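Local structure of NegoA.19184.a (5UEB) at residues Lys125-Leu128 against Asn129-Glu133. The protein is of unknown function, a hypothetical protein of Neisseria gonorrhoeae that belongs to the uncharacterised DUF4265 family. Residues are numbered along the deposited sequence; the frame is centred on the assembly and turned at random. Where two conformers were deposited one is given.
Sequences KGIL and NRYEE
Ile127 and Tyr131 sit one turn apart on the alpha-helix 122-133, where residues 125-128 run straight into 129-133. The backbone is regular i to i+4 helix: the amides of Asn129, Arg130, Tyr131 and Glu132 each donate to the carbonyl four residues back. The shortest of these bonds, Asn129 N to Lys125 O, is 2.8 Å. The longest, Tyr131 N to Ile127 O, is also the straightest, with 162° at the hydrogen.

The apolar part of the contact is the Ile127-Tyr131 pair, whose side chains run side by side in the same direction. CG2 of Ile127, the branch anti to the backbone N, reaches the ring at CE2 of Tyr131, 3.9 Å away. CD2 of Tyr131 also comes within 3.5 Å of Ile127 O, the acceptor of its own amide, which meets the ring obliquely. Ile127 packs on Leu92 and Ala95 of helix 90-98, and the Tyr131 hydroxyl is hydrogen-bonded to Asp91 of that helix. Leu128, the buried residue here, points away from 129-133 overall and touches both Leu92 and Tyr139 of strand 137-143, so this helix is joined to its neighbouring helix and to a strand of the four-stranded antiparallel sheet.

Two polar side chains bond to that same strand, Lys125 NZ through a salt bridge with Glu141 and Asn129 OD1 through a hydrogen bond with the Tyr139 hydroxyl. With chi1 at -76°, CG of Asn129 lies beside its own backbone N and the amide folds back along the helix. Its ND2 comes within 3.3 Å of Lys125 O, but the angle is too poor for a hydrogen bond.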
ATOM      1  N   LYS B 125      -5.754 -22.957   8.243  1.00 17.51           N
ATOM      2  CA  LYS B 125      -4.546 -22.518   8.941  1.00 19.34           C
ATOM      3  C   LYS B 125      -4.050 -23.559   9.932  1.00 20.09           C
ATOM      4  O   LYS B 125      -2.840 -23.660  10.167  1.00 21.28           O
ATOM      5  CB  LYS B 125      -4.776 -21.196   9.673  1.00 23.17           C
ATOM      6  CG  LYS B 125      -4.776 -19.993   8.778  1.00 24.25           C
ATOM      7  CD  LYS B 125      -4.778 -18.689   9.572  1.00 18.75           C
ATOM      8  CE  LYS B 125      -3.435 -18.368  10.206  1.00 16.25           C
ATOM      9  NZ  LYS B 125      -3.329 -16.912  10.536  1.00 17.66           N
ATOM     10  N   GLY B 126      -4.964 -24.327  10.536  1.00 16.98           N
ATOM     11  CA  GLY B 126      -4.552 -25.354  11.475  1.00 17.74           C
ATOM     12  C   GLY B 126      -3.658 -26.399  10.838  1.00 21.35           C
ATOM     13  O   GLY B 126      -2.672 -26.838  11.439  1.00 21.02           O
ATOM     14  N   ILE B 127      -3.988 -26.810   9.608  1.00 17.89           N
ATOM     15  CA  ILE B 127      -3.166 -27.800   8.916  1.00 20.48           C
ATOM     16  C   ILE B 127      -1.803 -27.217   8.590  1.00 17.95           C
ATOM     17  O   ILE B 127      -0.767 -27.859   8.808  1.00 17.80           O
ATOM     18  CB  ILE B 127      -3.867 -28.311   7.647  1.00 20.86           C
ATOM     19  CG1 ILE B 127      -5.231 -28.908   7.990  1.00 27.11           C
ATOM     20  CG2 ILE B 127      -2.972 -29.326   6.950  1.00 19.82           C
ATOM     21  CD1 ILE B 127      -6.001 -29.376   6.769  1.00 27.84           C
ATOM     22  N   LEU B 128      -1.787 -25.992   8.058  1.00 16.17           N
ATOM     23  CA  LEU B 128      -0.520 -25.323   7.785  1.00 13.98           C
ATOM     24  C   LEU B 128       0.316 -25.205   9.052  1.00 14.74           C
ATOM     25  O   LEU B 128       1.526 -25.453   9.031  1.00 16.16           O
ATOM     26  CB  LEU B 128      -0.773 -23.932   7.208  1.00 16.12           C
ATOM     27  CG  LEU B 128      -1.407 -23.883   5.824  1.00 15.54           C
ATOM     28  CD1 LEU B 128      -1.844 -22.462   5.487  1.00 19.69           C
ATOM     29  CD2 LEU B 128      -0.418 -24.404   4.792  1.00 16.27           C
ATOM     30  N   ASN B 129      -0.313 -24.821  10.164  1.00 15.00           N
ATOM     31  CA  ASN B 129       0.432 -24.644  11.410  1.00 15.85           C
ATOM     32  C   ASN B 129       1.044 -25.951  11.905  1.00 17.73           C
ATOM     33  O   ASN B 129       2.189 -25.963  12.375  1.00 17.91           O
ATOM     34  CB  ASN B 129      -0.461 -24.027  12.485  1.00 14.93           C
ATOM     35  CG  ASN B 129      -0.692 -22.543  12.274  1.00 19.01           C
ATOM     36  OD1 ASN B 129       0.094 -21.870  11.606  1.00 15.87           O
ATOM     37  ND2 ASN B 129      -1.768 -22.021  12.863  1.00 16.44           N
ATOM     38  N   ARG B 130       0.306 -27.063  11.823  1.00 17.92           N
ATOM     39  CA  ARG B 130       0.851 -28.343  12.271  0.66 16.79           C
ATOM     40  C   ARG B 130       2.078 -28.735  11.458  1.00 16.95           C
ATOM     41  O   ARG B 130       3.061 -29.257  12.004  1.00 19.48           O
ATOM     42  CB  ARG B 130      -0.209 -29.443  12.190  0.66 24.64           C
ATOM     43  CG  ARG B 130      -1.021 -29.638  13.456  0.66 30.44           C
ATOM     44  CD  ARG B 130      -1.788 -30.958  13.418  0.66 37.03           C
ATOM     45  NE  ARG B 130      -0.924 -32.127  13.593  0.66 32.50           N
ATOM     46  CZ  ARG B 130      -0.728 -32.746  14.755  0.66 33.84           C
ATOM     47  NH1 ARG B 130      -1.330 -32.307  15.853  0.66 30.47           N
ATOM     48  NH2 ARG B 130       0.072 -33.803  14.821  0.66 40.87           N
ATOM     49  N   TYR B 131       2.039 -28.495  10.145  1.00 16.80           N
ATOM     50  CA  TYR B 131       3.198 -28.821   9.322  1.00 15.27           C
ATOM     51  C   TYR B 131       4.348 -27.850   9.560  1.00 18.11           C
ATOM     52  O   TYR B 131       5.517 -28.250   9.476  1.00 18.83           O
ATOM     53  CB  TYR B 131       2.798 -28.933   7.849  1.00 15.71           C
ATOM     54  CG  TYR B 131       2.097 -30.240   7.542  1.00 17.40           C
ATOM     55  CD1 TYR B 131       2.651 -31.456   7.936  1.00 18.70           C
ATOM     56  CD2 TYR B 131       0.876 -30.263   6.877  1.00 18.33           C
ATOM     57  CE1 TYR B 131       2.012 -32.661   7.658  1.00 21.17           C
ATOM     58  CE2 TYR B 131       0.226 -31.464   6.595  1.00 21.52           C
ATOM     59  CZ  TYR B 131       0.803 -32.658   6.989  1.00 22.84           C
ATOM     60  OH  TYR B 131       0.178 -33.853   6.727  1.00 27.44           O
ATOM     61  N   GLU B 132       4.049 -26.586   9.868  1.00 14.25           N
ATOM     62  CA  GLU B 132       5.102 -25.644  10.238  0.51 17.24           C
ATOM     63  C   GLU B 132       5.808 -26.089  11.512  1.00 18.30           C
ATOM     64  O   GLU B 132       7.040 -26.017  11.607  1.00 22.32           O
ATOM     65  CB  GLU B 132       4.512 -24.243  10.417  0.51 19.08           C
ATOM     66  CG  GLU B 132       5.533 -23.110  10.443  0.51 22.11           C
ATOM     67  CD  GLU B 132       6.219 -22.939  11.789  0.51 23.81           C
ATOM     68  OE1 GLU B 132       5.705 -23.458  12.805  0.51 22.03           O
ATOM     69  OE2 GLU B 132       7.277 -22.278  11.827  0.51 27.31           O
ATOM     70  N   GLU B 133       5.041 -26.554  12.513  1.00 15.79           N
ATOM     71  CA  GLU B 133       5.654 -26.995  13.767  1.00 17.33           C
ATOM     72  C   GLU B 133       6.610 -28.155  13.537  1.00 22.46           C
ATOM     73  O   GLU B 133       7.586 -28.312  14.278  1.00 22.80           O
ATOM     74  CB  GLU B 133       4.592 -27.430  14.785  1.00 18.70           C
ATOM     75  CG  GLU B 133       3.651 -26.343  15.259  1.00 21.06           C
ATOM     76  CD  GLU B 133       2.760 -26.808  16.396  1.00 36.91           C
ATOM     77  OE1 GLU B 133       2.976 -27.933  16.902  1.00 39.13           O
ATOM     78  OE2 GLU B 133       1.845 -26.054  16.785  1.00 36.35           O
TER